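Local coordinates for protein putative oxidoreductase (Mycobacterium avium, PDB 3QHA) that probably catalyses NAD(P)-dependent oxidation of a hydroxy acid, as a Rossmann-fold member of the 3-hydroxyisobutyrate and 6-phosphogluconate dehydrogenase superfamily, at residues A28-R33 / G141-M146; A82-V87 / V113-D118; V100-S105 / P159-W164; F243-F248 / L287-K292. All coordinates share one frame; numbering follows the deposited sequence.

Contact 1: A28-R33 / G141-M146; sequences APMATR and GELATM
Arg33 lays the middle of its side chain, CG, CD and NE, over Gly141; the shortest approach is Arg33 NE to Gly141 CA at 3.5 Å. The chain leaves helix 27-33 with CG anti to the backbone N (chi1 168°) and bends at chi2, which carries it along the end of helix 135-140. There Gly141 has just left helical geometry with positive phi, closing that helix in a Schellman motif. The close approach of the arginine suits a residue with nothing beyond CA on that side. The guanidinium finds its polar partner nearby rather than here: NE is hydrogen-bonded to the carbonyl oxygen of His163.

One turn earlier on the same helix, Met30 crosses Leu143 at about a right angle. Its CG lies 3.9 Å from Leu143 CD1, and SD is a little farther from the same methyl at 4.2 Å. Leu143 opens strand 143-148, and Val131 and Trp164 share its surroundings. Met30 also packs against the GxGxxG-like turn that leads into its helix, the turn that in Rossmann folds receives the dinucleotide phosphates, so the contact probably backs a cofactor site. Between the two segments the chemistry is entirely van der Waals: methionine side chain against leucine methyl, and arginine side chain against glycine backbone where Arg33 is partly exposed, with the arginine's charge directed to other partners.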
loop_
_atom_site.group_PDB
_atom_site.type_symbol
_atom_site.label_atom_id
_atom_site.label_comp_id
_atom_site.label_asym_id
_atom_site.label_seq_id
_atom_site.Cartn_x
_atom_site.Cartn_y
_atom_site.Cartn_z
ATOM N N ALA B 28 17.462 15.207 10.460
ATOM C CA ALA B 28 18.454 14.637 11.376
ATOM C C ALA B 28 18.947 13.248 10.954
ATOM O O ALA B 28 20.152 13.033 10.867
ATOM C CB ALA B 28 17.910 14.603 12.810
ATOM N N PRO B 29 18.023 12.304 10.696
ATOM C CA PRO B 29 18.458 10.973 10.243
ATOM C C PRO B 29 19.159 10.982 8.881
ATOM O O PRO B 29 20.110 10.225 8.681
ATOM C CB PRO B 29 17.162 10.150 10.193
ATOM C CG PRO B 29 16.046 11.082 10.453
ATOM C CD PRO B 29 16.577 12.363 10.982
ATOM N N MET B 30 18.691 11.820 7.957
ATOM C CA MET B 30 19.404 12.042 6.693
ATOM C C MET B 30 20.822 12.536 6.933
ATOM O O MET B 30 21.780 11.946 6.440
ATOM C CB MET B 30 18.676 13.053 5.800
ATOM C CG MET B 30 18.038 12.440 4.578
ATOM S SD MET B 30 17.438 13.688 3.430
ATOM C CE MET B 30 15.866 14.054 4.184
ATOM N N ALA B 31 20.948 13.627 7.683
ATOM C CA ALA B 31 22.258 14.214 7.964
ATOM C C ALA B 31 23.146 13.241 8.738
ATOM O O ALA B 31 24.367 13.232 8.560
ATOM C CB ALA B 31 22.106 15.527 8.728
ATOM N N THR B 32 22.532 12.422 9.591
ATOM C CA THR B 32 23.256 11.382 10.324
ATOM C C THR B 32 23.830 10.326 9.375
ATOM O O THR B 32 24.960 9.873 9.560
ATOM C CB THR B 32 22.352 10.693 11.371
ATOM O OG1 THR B 32 21.846 11.671 12.286
ATOM C CG2 THR B 32 23.129 9.641 12.152
ATOM N N ARG B 33 23.050 9.935 8.371
ATOM C CA ARG B 33 23.526 9.015 7.332
ATOM C C ARG B 33 24.716 9.624 6.584
ATOM O O ARG B 33 25.671 8.925 6.248
ATOM C CB ARG B 33 22.391 8.676 6.353
ATOM C CG ARG B 33 22.818 7.960 5.073
ATOM C CD ARG B 33 23.355 6.563 5.356
ATOM N NE ARG B 33 23.758 5.868 4.134
ATOM C CZ ARG B 33 24.341 4.670 4.098
ATOM N NH1 ARG B 33 24.605 4.010 5.223
ATOM N NH2 ARG B 33 24.665 4.126 2.930
ATOM N N GLY B 141 19.958 5.020 4.806
ATOM C CA GLY B 141 20.334 5.382 3.444
ATOM C C GLY B 141 19.519 4.645 2.395
ATOM O O GLY B 141 20.036 4.317 1.326
ATOM N N GLU B 142 18.245 4.397 2.699
ATOM C CA GLU B 142 17.354 3.638 1.816
ATOM C C GLU B 142 16.170 4.462 1.297
ATOM O O GLU B 142 15.195 3.903 0.791
ATOM C CB GLU B 142 16.861 2.372 2.535
ATOM C CG GLU B 142 17.828 1.205 2.401
ATOM C CD GLU B 142 17.543 0.065 3.366
ATOM O OE1 GLU B 142 16.388 -0.064 3.833
ATOM O OE2 GLU B 142 18.484 -0.711 3.656
ATOM N N LEU B 143 16.263 5.787 1.391
ATOM C CA LEU B 143 15.195 6.660 0.904
ATOM C C LEU B 143 14.976 6.540 -0.601
ATOM O O LEU B 143 15.849 6.080 -1.341
ATOM C CB LEU B 143 15.484 8.130 1.238
ATOM C CG LEU B 143 15.188 8.582 2.669
ATOM C CD1 LEU B 143 15.519 10.057 2.830
ATOM C CD2 LEU B 143 13.731 8.310 3.054
ATOM N N ALA B 144 13.783 6.938 -1.028
ATOM C CA ALA B 144 13.537 7.283 -2.412
ATOM C C ALA B 144 13.617 8.799 -2.501
ATOM O O ALA B 144 13.188 9.498 -1.582
ATOM C CB ALA B 144 12.174 6.798 -2.851
ATOM N N THR B 145 14.189 9.307 -3.589
ATOM C CA THR B 145 14.162 10.739 -3.861
ATOM C C THR B 145 13.849 11.002 -5.333
ATOM O O THR B 145 14.303 10.274 -6.213
ATOM C CB THR B 145 15.478 11.440 -3.458
ATOM O OG1 THR B 145 15.330 12.857 -3.618
ATOM C CG2 THR B 145 16.654 10.943 -4.296
ATOM N N MET B 146 13.062 12.045 -5.576
ATOM C CA MET B 146 12.593 12.390 -6.909
ATOM C C MET B 146 13.117 13.775 -7.226
ATOM O O MET B 146 12.702 14.754 -6.614
ATOM C CB MET B 146 11.071 12.377 -6.939
ATOM C CG MET B 146 10.474 11.000 -6.721
ATOM S SD MET B 146 8.825 11.086 -6.002
ATOM C CE MET B 146 9.231 11.427 -4.290
#

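Contact 2: A82-V87 / V113-D118; sequences AQVREV and VELARD
Arg85 and Glu114 reach for each other between two nearly parallel helices, 81-92 and 109-119, whose segment axes run 11.5 Å apart at an angle of 13°. Both side chains leave their helices the same way, with CG beside the backbone N and anti to the carbonyl carbon (chi1 -75° for Arg85). Arg85 is extended from CG to NE and then turns its guanidinium out of line at chi4; Glu114 is extended beyond CG. The carboxylate therefore comes to the edge of the guanidinium, its carbon in the guanidinium plane. Two bonds pair them, Arg85 NH1 to Glu114 OE2 at 3.4 Å and Arg85 NH2 to Glu114 OE1, also 3.4 Å. Each is fairly straight but long and weak, and the two flat groups are twisted 52° apart rather than coplanar. NH2 has a further weak bond to Thr111 OG1.

Below this bridge, on the side of the sheet, Leu115 projects toward the first helix. Its CD1 comes within 4.2 Å of Val84 CG1, while CD2 lies 4.4 Å from Arg85 CG. Val84 and Leu115 both rest on Ile103 of strand 100-103, the strand that links these two helices in the Rossmann fold. The chemistry is thus layered: an apolar pair lies against Ile103 of the sheet, and above it a long, twisted, bidentate salt bridge offers a pairing that is probably modest in strength.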
loop_
_atom_site.group_PDB
_atom_site.type_symbol
_atom_site.label_atom_id
_atom_site.label_comp_id
_atom_site.label_asym_id
_atom_site.label_seq_id
_atom_site.Cartn_x
_atom_site.Cartn_y
_atom_site.Cartn_z
ATOM N N ALA B 82 8.164 29.480 2.781
ATOM C CA ALA B 82 8.677 30.749 3.295
ATOM C C ALA B 82 10.072 30.581 3.881
ATOM O O ALA B 82 10.964 31.383 3.608
ATOM C CB ALA B 82 7.727 31.322 4.339
ATOM N N GLN B 83 10.256 29.528 4.673
ATOM C CA GLN B 83 11.550 29.238 5.295
ATOM C C GLN B 83 12.594 28.751 4.287
ATOM O O GLN B 83 13.775 29.079 4.418
ATOM C CB GLN B 83 11.391 28.225 6.436
ATOM C CG GLN B 83 10.927 28.853 7.746
ATOM C CD GLN B 83 10.621 27.825 8.827
ATOM O OE1 GLN B 83 11.330 26.828 8.975
ATOM N NE2 GLN B 83 9.563 28.073 9.595
ATOM N N VAL B 84 12.169 27.975 3.289
ATOM C CA VAL B 84 13.080 27.544 2.225
ATOM C C VAL B 84 13.618 28.763 1.478
ATOM O O VAL B 84 14.827 28.896 1.291
ATOM C CB VAL B 84 12.406 26.575 1.223
ATOM C CG1 VAL B 84 13.297 26.360 0.003
ATOM C CG2 VAL B 84 12.095 25.243 1.897
ATOM N N ARG B 85 12.713 29.653 1.072
ATOM C CA ARG B 85 13.096 30.892 0.393
ATOM C C ARG B 85 14.116 31.705 1.194
ATOM O O ARG B 85 15.064 32.243 0.623
ATOM C CB ARG B 85 11.857 31.744 0.083
ATOM C CG ARG B 85 11.043 31.214 -1.087
ATOM C CD ARG B 85 9.658 31.832 -1.165
ATOM N NE ARG B 85 8.841 31.169 -2.183
ATOM C CZ ARG B 85 8.891 31.422 -3.492
ATOM N NH1 ARG B 85 9.718 32.342 -3.983
ATOM N NH2 ARG B 85 8.100 30.749 -4.320
ATOM N N GLU B 86 13.934 31.778 2.511
ATOM C CA GLU B 86 14.842 32.548 3.362
ATOM C C GLU B 86 16.238 31.934 3.472
ATOM O O GLU B 86 17.233 32.642 3.339
ATOM C CB GLU B 86 14.260 32.742 4.763
ATOM C CG GLU B 86 15.156 33.593 5.661
ATOM C CD GLU B 86 14.401 34.243 6.798
ATOM O OE1 GLU B 86 14.454 35.489 6.917
ATOM O OE2 GLU B 86 13.752 33.505 7.569
ATOM N N VAL B 87 16.309 30.630 3.732
ATOM C CA VAL B 87 17.598 29.952 3.874
ATOM C C VAL B 87 18.426 30.069 2.593
ATOM O O VAL B 87 19.609 30.408 2.650
ATOM C CB VAL B 87 17.432 28.463 4.266
ATOM C CG1 VAL B 87 18.764 27.727 4.191
ATOM C CG2 VAL B 87 16.833 28.343 5.665
ATOM N N VAL B 113 11.365 26.439 -9.479
ATOM C CA VAL B 113 11.651 27.164 -10.719
ATOM C C VAL B 113 12.115 28.596 -10.440
ATOM O O VAL B 113 13.093 29.060 -11.029
ATOM C CB VAL B 113 10.411 27.203 -11.647
ATOM C CG1 VAL B 113 10.684 28.057 -12.878
ATOM C CG2 VAL B 113 10.003 25.793 -12.057
ATOM N N GLU B 114 11.411 29.285 -9.542
ATOM C CA GLU B 114 11.728 30.678 -9.200
ATOM C C GLU B 114 13.137 30.845 -8.646
ATOM O O GLU B 114 13.899 31.691 -9.119
ATOM C CB GLU B 114 10.737 31.225 -8.174
ATOM C CG GLU B 114 9.412 31.658 -8.756
ATOM C CD GLU B 114 8.522 32.320 -7.721
ATOM O OE1 GLU B 114 7.390 31.834 -7.512
ATOM O OE2 GLU B 114 8.960 33.320 -7.108
ATOM N N LEU B 115 13.468 30.049 -7.634
ATOM C CA LEU B 115 14.781 30.125 -7.002
ATOM C C LEU B 115 15.881 29.749 -7.998
ATOM O O LEU B 115 16.970 30.320 -7.965
ATOM C CB LEU B 115 14.840 29.235 -5.755
ATOM C CG LEU B 115 13.899 29.631 -4.608
ATOM C CD1 LEU B 115 13.883 28.557 -3.531
ATOM C CD2 LEU B 115 14.290 30.981 -4.013
ATOM N N ALA B 116 15.586 28.806 -8.890
ATOM C CA ALA B 116 16.517 28.443 -9.962
ATOM C C ALA B 116 16.827 29.648 -10.851
ATOM O O ALA B 116 17.989 29.911 -11.162
ATOM C CB ALA B 116 15.955 27.300 -10.795
ATOM N N ARG B 117 15.783 30.376 -11.247
ATOM C CA ARG B 117 15.939 31.590 -12.052
ATOM C C ARG B 117 16.605 32.714 -11.258
ATOM O O ARG B 117 17.466 33.421 -11.784
ATOM C CB ARG B 117 14.581 32.061 -12.584
ATOM N N ASP B 118 16.198 32.878 -9.998
ATOM C CA ASP B 118 16.813 33.855 -9.089
ATOM C C ASP B 118 18.327 33.695 -8.995
ATOM O O ASP B 118 19.063 34.682 -9.014
ATOM C CB ASP B 118 16.245 33.717 -7.668
ATOM C CG ASP B 118 14.891 34.388 -7.493
ATOM O OD1 ASP B 118 14.420 34.450 -6.337
ATOM O OD2 ASP B 118 14.296 34.847 -8.491
#

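Contact 3: V100-S105 / P159-W164; sequences VIAIHS and PAFKHW
Phe161 is the first residue of 159-164 to reach the strand, and it does so with the far end of its ring. With CG anti to the carbonyl carbon (chi1 -82°), the ring extends from the helix until CZ lies 4.0 Å from Ala102 CB, the methyl sitting near the ring plane at its edge. The same CZ approaches the edge of the His104 imidazole, at 4.5 Å from His104 CE1. Small Ala102 leaves room for the phenyl ring to come close to strand 100-103.

Three residues on, Trp164 completes the aromatic group. Its indole is set between the backbone N and the carbonyl carbon (chi1 55°), which folds it back over Phe161: Trp164 CZ2 stands 3.6 Å above the plane of the Phe161 ring, over its centre. Farther out, the indole's six-membered ring meets His104, with Trp164 CH2 3.7 Å from His104 CE1. The planes of these two rings are at 82°, with centroids 5.3 Å apart, but their approach is oblique. The imidazole is fixed at both nitrogens, ND1 to the carbonyl oxygen of Ala129 and NE2 to His75 ND1, so a buried polar ring is satisfied amid apolar neighbours.

This part of helix 151-164 lies across one face of the Rossmann sheet. Phe161 and Trp164 both pack on strand 143-148 as well as on strand 125-132, through Ala129 and Val131 respectively, while Ala102 and His104 meet His75 of strand 73-76. The aromatic pair thereby bridges the helix to the middle of the sheet.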
loop_
_atom_site.group_PDB
_atom_site.type_symbol
_atom_site.label_atom_id
_atom_site.label_comp_id
_atom_site.label_asym_id
_atom_site.label_seq_id
_atom_site.Cartn_x
_atom_site.Cartn_y
_atom_site.Cartn_z
ATOM N N VAL B 100 25.657 23.575 -5.405
ATOM C CA VAL B 100 24.325 23.006 -5.597
ATOM C C VAL B 100 23.535 23.057 -4.293
ATOM O O VAL B 100 24.057 22.724 -3.229
ATOM C CB VAL B 100 24.389 21.543 -6.075
ATOM C CG1 VAL B 100 22.987 21.019 -6.370
ATOM C CG2 VAL B 100 25.278 21.417 -7.311
ATOM N N ILE B 101 22.277 23.479 -4.385
ATOM C CA ILE B 101 21.368 23.478 -3.246
ATOM C C ILE B 101 20.234 22.502 -3.530
ATOM O O ILE B 101 19.522 22.653 -4.526
ATOM C CB ILE B 101 20.783 24.877 -2.985
ATOM C CG1 ILE B 101 21.912 25.886 -2.751
ATOM C CG2 ILE B 101 19.842 24.844 -1.784
ATOM C CD1 ILE B 101 21.433 27.272 -2.369
ATOM N N ALA B 102 20.079 21.505 -2.660
ATOM C CA ALA B 102 19.031 20.493 -2.794
ATOM C C ALA B 102 17.942 20.697 -1.744
ATOM O O ALA B 102 18.212 20.632 -0.548
ATOM C CB ALA B 102 19.628 19.099 -2.667
ATOM N N ILE B 103 16.711 20.926 -2.198
ATOM C CA ILE B 103 15.573 21.142 -1.301
ATOM C C ILE B 103 14.752 19.857 -1.154
ATOM O O ILE B 103 14.237 19.325 -2.137
ATOM C CB ILE B 103 14.663 22.271 -1.814
ATOM C CG1 ILE B 103 15.477 23.544 -2.071
ATOM C CG2 ILE B 103 13.556 22.560 -0.807
ATOM C CD1 ILE B 103 14.712 24.614 -2.823
ATOM N N HIS B 104 14.631 19.369 0.081
ATOM C CA HIS B 104 13.961 18.095 0.359
ATOM C C HIS B 104 12.587 18.229 1.019
ATOM O O HIS B 104 11.802 17.281 1.007
ATOM C CB HIS B 104 14.845 17.229 1.251
ATOM C CG HIS B 104 16.214 16.993 0.697
ATOM N ND1 HIS B 104 16.435 16.281 -0.462
ATOM C CD2 HIS B 104 17.433 17.367 1.148
ATOM C CE1 HIS B 104 17.732 16.230 -0.703
ATOM N NE2 HIS B 104 18.360 16.882 0.259
ATOM N N SER B 105 12.296 19.385 1.608
ATOM C CA SER B 105 11.017 19.588 2.289
ATOM C C SER B 105 9.968 20.147 1.333
ATOM O O SER B 105 10.274 20.493 0.190
ATOM C CB SER B 105 11.190 20.509 3.492
ATOM O OG SER B 105 11.842 21.710 3.126
ATOM N N PRO B 159 26.138 10.463 -7.374
ATOM C CA PRO B 159 26.886 9.622 -6.434
ATOM C C PRO B 159 26.638 9.977 -4.965
ATOM O O PRO B 159 26.552 9.080 -4.126
ATOM C CB PRO B 159 28.346 9.884 -6.820
ATOM C CG PRO B 159 28.286 10.219 -8.265
ATOM C CD PRO B 159 27.016 11.012 -8.426
ATOM N N ALA B 160 26.514 11.267 -4.668
ATOM C CA ALA B 160 26.223 11.730 -3.313
ATOM C C ALA B 160 24.838 11.268 -2.854
ATOM O O ALA B 160 24.680 10.769 -1.738
ATOM C CB ALA B 160 26.325 13.253 -3.239
ATOM N N PHE B 161 23.848 11.439 -3.726
ATOM C CA PHE B 161 22.471 11.026 -3.446
ATOM C C PHE B 161 22.356 9.520 -3.238
ATOM O O PHE B 161 21.624 9.067 -2.356
ATOM C CB PHE B 161 21.536 11.461 -4.584
ATOM C CG PHE B 161 21.082 12.899 -4.500
ATOM C CD1 PHE B 161 21.901 13.890 -3.965
ATOM C CD2 PHE B 161 19.837 13.263 -4.992
ATOM C CE1 PHE B 161 21.470 15.211 -3.902
ATOM C CE2 PHE B 161 19.405 14.579 -4.932
ATOM C CZ PHE B 161 20.222 15.554 -4.385
ATOM N N LYS B 162 23.085 8.751 -4.045
ATOM C CA LYS B 162 23.079 7.286 -3.948
ATOM C C LYS B 162 23.517 6.765 -2.573
ATOM O O LYS B 162 23.150 5.656 -2.184
ATOM C CB LYS B 162 23.970 6.675 -5.036
ATOM N N HIS B 163 24.294 7.563 -1.846
ATOM C CA HIS B 163 24.757 7.195 -0.508
ATOM C C HIS B 163 23.623 7.126 0.518
ATOM O O HIS B 163 23.637 6.264 1.400
ATOM C CB HIS B 163 25.831 8.181 -0.031
ATOM C CG HIS B 163 26.193 8.032 1.412
ATOM N ND1 HIS B 163 26.891 6.946 1.897
ATOM C CD2 HIS B 163 25.952 8.831 2.478
ATOM C CE1 HIS B 163 27.067 7.085 3.199
ATOM N NE2 HIS B 163 26.507 8.221 3.576
ATOM N N TRP B 164 22.652 8.033 0.408
ATOM C CA TRP B 164 21.537 8.101 1.365
ATOM C C TRP B 164 20.176 7.741 0.761
ATOM O O TRP B 164 19.177 7.648 1.484
ATOM C CB TRP B 164 21.468 9.486 2.024
ATOM C CG TRP B 164 21.376 10.637 1.064
ATOM C CD1 TRP B 164 22.407 11.419 0.627
ATOM C CD2 TRP B 164 20.193 11.142 0.430
ATOM N NE1 TRP B 164 21.941 12.377 -0.240
ATOM C CE2 TRP B 164 20.586 12.230 -0.379
ATOM C CE3 TRP B 164 18.840 10.779 0.461
ATOM C CZ2 TRP B 164 19.677 12.956 -1.152
ATOM C CZ3 TRP B 164 17.934 11.507 -0.307
ATOM C CH2 TRP B 164 18.360 12.584 -1.102
#

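Contact 4: F243-F248 / L287-K292; sequences FLYQPF and LGVPHK
Phe248 pushes its ring against Leu287, just where helix 274-286 gives way to the closing loop. The two side chains cross obliquely: Leu287 CD2 rests beside one corner of the phenyl, 3.8 Å from Phe248 CD2, and Leu287 CB is close to the same ring atom. On the backbone side, the carbonyl oxygen of Leu287 lies in the ring plane at its edge, 3.3 Å from Phe248 CD2. The phenyl corner therefore faces the notch between the leucine's methyl and its carbonyl. Leu287 CD1 reaches the other way, to Phe248 O at 4.0 Å.

The second bump is Val289, which enters the hollow between Tyr245 and Phe248, neighbours across one turn of helix 245-268. Its CG1, anti to the carbonyl carbon (chi1 -74°), fits between the two aromatic residues, 4.2 Å from Tyr245 CD1 and 4.4 Å from Phe248 CB. The other branch, CG2, approaches the carbonyl oxygen Phe248 O at 4.0 Å. Gly288, between the two bumps, takes positive phi and ends helix 274-286 in a Schellman motif; this turn brings Leu287 and Val289 to the same helix face.

Ile229 adds to the apolar surroundings of both Phe248 and Leu287, and Cys196 of the second subunit packs on Leu287. Farther along helix 245-268, Arg252 donates to the carbonyl oxygen of Val289. Across the contact itself, segment 243-248 and the C-terminal loop are joined by carbon surfaces, with an aromatic edge directed at a carbonyl oxygen. That edge is slightly electropositive, so the approach is probably mildly favourable.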
loop_
_atom_site.group_PDB
_atom_site.type_symbol
_atom_site.label_atom_id
_atom_site.label_comp_id
_atom_site.label_asym_id
_atom_site.label_seq_id
_atom_site.Cartn_x
_atom_site.Cartn_y
_atom_site.Cartn_z
ATOM N N PHE B 243 0.125 -7.352 -22.973
ATOM C CA PHE B 243 0.472 -8.348 -21.953
ATOM C C PHE B 243 -0.267 -8.134 -20.637
ATOM O O PHE B 243 -0.483 -9.084 -19.886
ATOM C CB PHE B 243 1.980 -8.360 -21.700
ATOM C CG PHE B 243 2.756 -9.045 -22.773
ATOM C CD1 PHE B 243 2.821 -10.425 -22.812
ATOM C CD2 PHE B 243 3.408 -8.319 -23.754
ATOM C CE1 PHE B 243 3.532 -11.069 -23.801
ATOM C CE2 PHE B 243 4.122 -8.962 -24.750
ATOM C CZ PHE B 243 4.183 -10.339 -24.774
ATOM N N LEU B 244 -0.651 -6.891 -20.360
ATOM C CA LEU B 244 -1.405 -6.573 -19.151
ATOM C C LEU B 244 -2.925 -6.703 -19.314
ATOM O O LEU B 244 -3.651 -6.561 -18.333
ATOM C CB LEU B 244 -1.065 -5.158 -18.668
ATOM C CG LEU B 244 0.380 -4.908 -18.233
ATOM C CD1 LEU B 244 0.588 -3.438 -17.887
ATOM C CD2 LEU B 244 0.748 -5.790 -17.055
ATOM N N TYR B 245 -3.411 -6.992 -20.520
ATOM C CA TYR B 245 -4.857 -6.969 -20.780
ATOM C C TYR B 245 -5.643 -7.988 -19.958
ATOM O O TYR B 245 -6.565 -7.612 -19.235
ATOM C CB TYR B 245 -5.148 -7.163 -22.270
ATOM C CG TYR B 245 -6.623 -7.108 -22.640
ATOM C CD1 TYR B 245 -7.257 -5.894 -22.889
ATOM C CD2 TYR B 245 -7.374 -8.277 -22.765
ATOM C CE1 TYR B 245 -8.605 -5.843 -23.241
ATOM C CE2 TYR B 245 -8.719 -8.235 -23.115
ATOM C CZ TYR B 245 -9.329 -7.017 -23.350
ATOM O OH TYR B 245 -10.661 -6.975 -23.698
ATOM N N GLN B 246 -5.297 -9.269 -20.068
ATOM C CA GLN B 246 -6.044 -10.305 -19.340
ATOM C C GLN B 246 -5.887 -10.178 -17.820
ATOM O O GLN B 246 -6.862 -10.348 -17.094
ATOM C CB GLN B 246 -5.676 -11.721 -19.814
ATOM C CG GLN B 246 -6.269 -12.104 -21.173
ATOM C CD GLN B 246 -7.797 -12.135 -21.193
ATOM O OE1 GLN B 246 -8.446 -12.368 -20.171
ATOM N NE2 GLN B 246 -8.374 -11.908 -22.371
ATOM N N PRO B 247 -4.670 -9.877 -17.332
ATOM C CA PRO B 247 -4.524 -9.629 -15.895
ATOM C C PRO B 247 -5.352 -8.450 -15.372
ATOM O O PRO B 247 -5.975 -8.567 -14.319
ATOM C CB PRO B 247 -3.029 -9.348 -15.737
ATOM C CG PRO B 247 -2.398 -10.079 -16.856
ATOM C CD PRO B 247 -3.360 -9.997 -17.997
ATOM N N PHE B 248 -5.362 -7.333 -16.099
ATOM C CA PHE B 248 -6.126 -6.155 -15.667
ATOM C C PHE B 248 -7.634 -6.368 -15.784
ATOM O O PHE B 248 -8.404 -5.882 -14.950
ATOM C CB PHE B 248 -5.685 -4.901 -16.434
ATOM C CG PHE B 248 -4.552 -4.157 -15.772
ATOM C CD1 PHE B 248 -3.489 -4.843 -15.195
ATOM C CD2 PHE B 248 -4.557 -2.769 -15.716
ATOM C CE1 PHE B 248 -2.452 -4.155 -14.575
ATOM C CE2 PHE B 248 -3.521 -2.073 -15.101
ATOM C CZ PHE B 248 -2.469 -2.766 -14.531
ATOM N N LEU B 287 -8.107 1.582 -14.931
ATOM C CA LEU B 287 -7.265 0.449 -15.342
ATOM C C LEU B 287 -7.013 0.364 -16.855
ATOM O O LEU B 287 -6.215 -0.464 -17.304
ATOM C CB LEU B 287 -7.893 -0.868 -14.876
ATOM C CG LEU B 287 -7.950 -1.117 -13.366
ATOM C CD1 LEU B 287 -8.820 -2.327 -13.068
ATOM C CD2 LEU B 287 -6.556 -1.301 -12.786
ATOM N N GLY B 288 -7.691 1.196 -17.642
ATOM C CA GLY B 288 -7.562 1.145 -19.096
ATOM C C GLY B 288 -8.277 -0.042 -19.723
ATOM O O GLY B 288 -7.960 -0.437 -20.847
ATOM N N VAL B 289 -9.232 -0.616 -18.992
ATOM C CA VAL B 289 -10.121 -1.647 -19.529
ATOM C C VAL B 289 -11.573 -1.258 -19.231
ATOM O O VAL B 289 -12.258 -1.929 -18.457
ATOM C CB VAL B 289 -9.799 -3.056 -18.966
ATOM C CG1 VAL B 289 -8.524 -3.598 -19.596
ATOM C CG2 VAL B 289 -9.686 -3.031 -17.447
ATOM N N PRO B 290 -12.045 -0.157 -19.846
ATOM C CA PRO B 290 -13.423 0.286 -19.647
ATOM C C PRO B 290 -14.430 -0.694 -20.241
ATOM O O PRO B 290 -14.066 -1.538 -21.064
ATOM C CB PRO B 290 -13.473 1.618 -20.402
ATOM C CG PRO B 290 -12.441 1.482 -21.459
ATOM C CD PRO B 290 -11.337 0.695 -20.820
ATOM N N HIS B 291 -15.684 -0.580 -19.817
ATOM C CA HIS B 291 -16.753 -1.410 -20.363
ATOM C C HIS B 291 -17.215 -0.869 -21.715
ATOM O O HIS B 291 -17.202 0.341 -21.949
ATOM C CB HIS B 291 -17.923 -1.489 -19.387
ATOM C CG HIS B 291 -17.588 -2.191 -18.110
ATOM N ND1 HIS B 291 -17.671 -3.560 -17.971
ATOM C CD2 HIS B 291 -17.159 -1.716 -16.917
ATOM C CE1 HIS B 291 -17.313 -3.898 -16.745
ATOM N NE2 HIS B 291 -16.996 -2.797 -16.085
ATOM N N LYS B 292 -17.627 -1.780 -22.595
ATOM C CA LYS B 292 -17.985 -1.442 -23.975
ATOM C C LYS B 292 -19.489 -1.235 -24.143
ATOM O O LYS B 292 -20.280 -1.600 -23.273
ATOM C CB LYS B 292 -17.510 -2.544 -24.926
#

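How the contacts relate
Contacts 1, 2 and 3 belong to the Rossmann domain, whereas contact 4 lies in the helical C-terminal domain, on the opposite side of the chain's centre and about 38 Å from contact 1 between centres; it too is buried, though far from that centre. Contacts 1 and 3 are neighbours in the buried interior, meeting at Arg33 and Trp164. Contact 2 is partly exposed and touches contact 3 through Ile103, so strand 100-103 serves both. Chemistry follows place: a charged pair toward solvent in contact 2, aromatic rings around a hydrogen-bonded histidine in contact 3, and van der Waals packing elsewhere, including an arginine side chain in contact 1 and an aromatic edge at a carbonyl in contact 4.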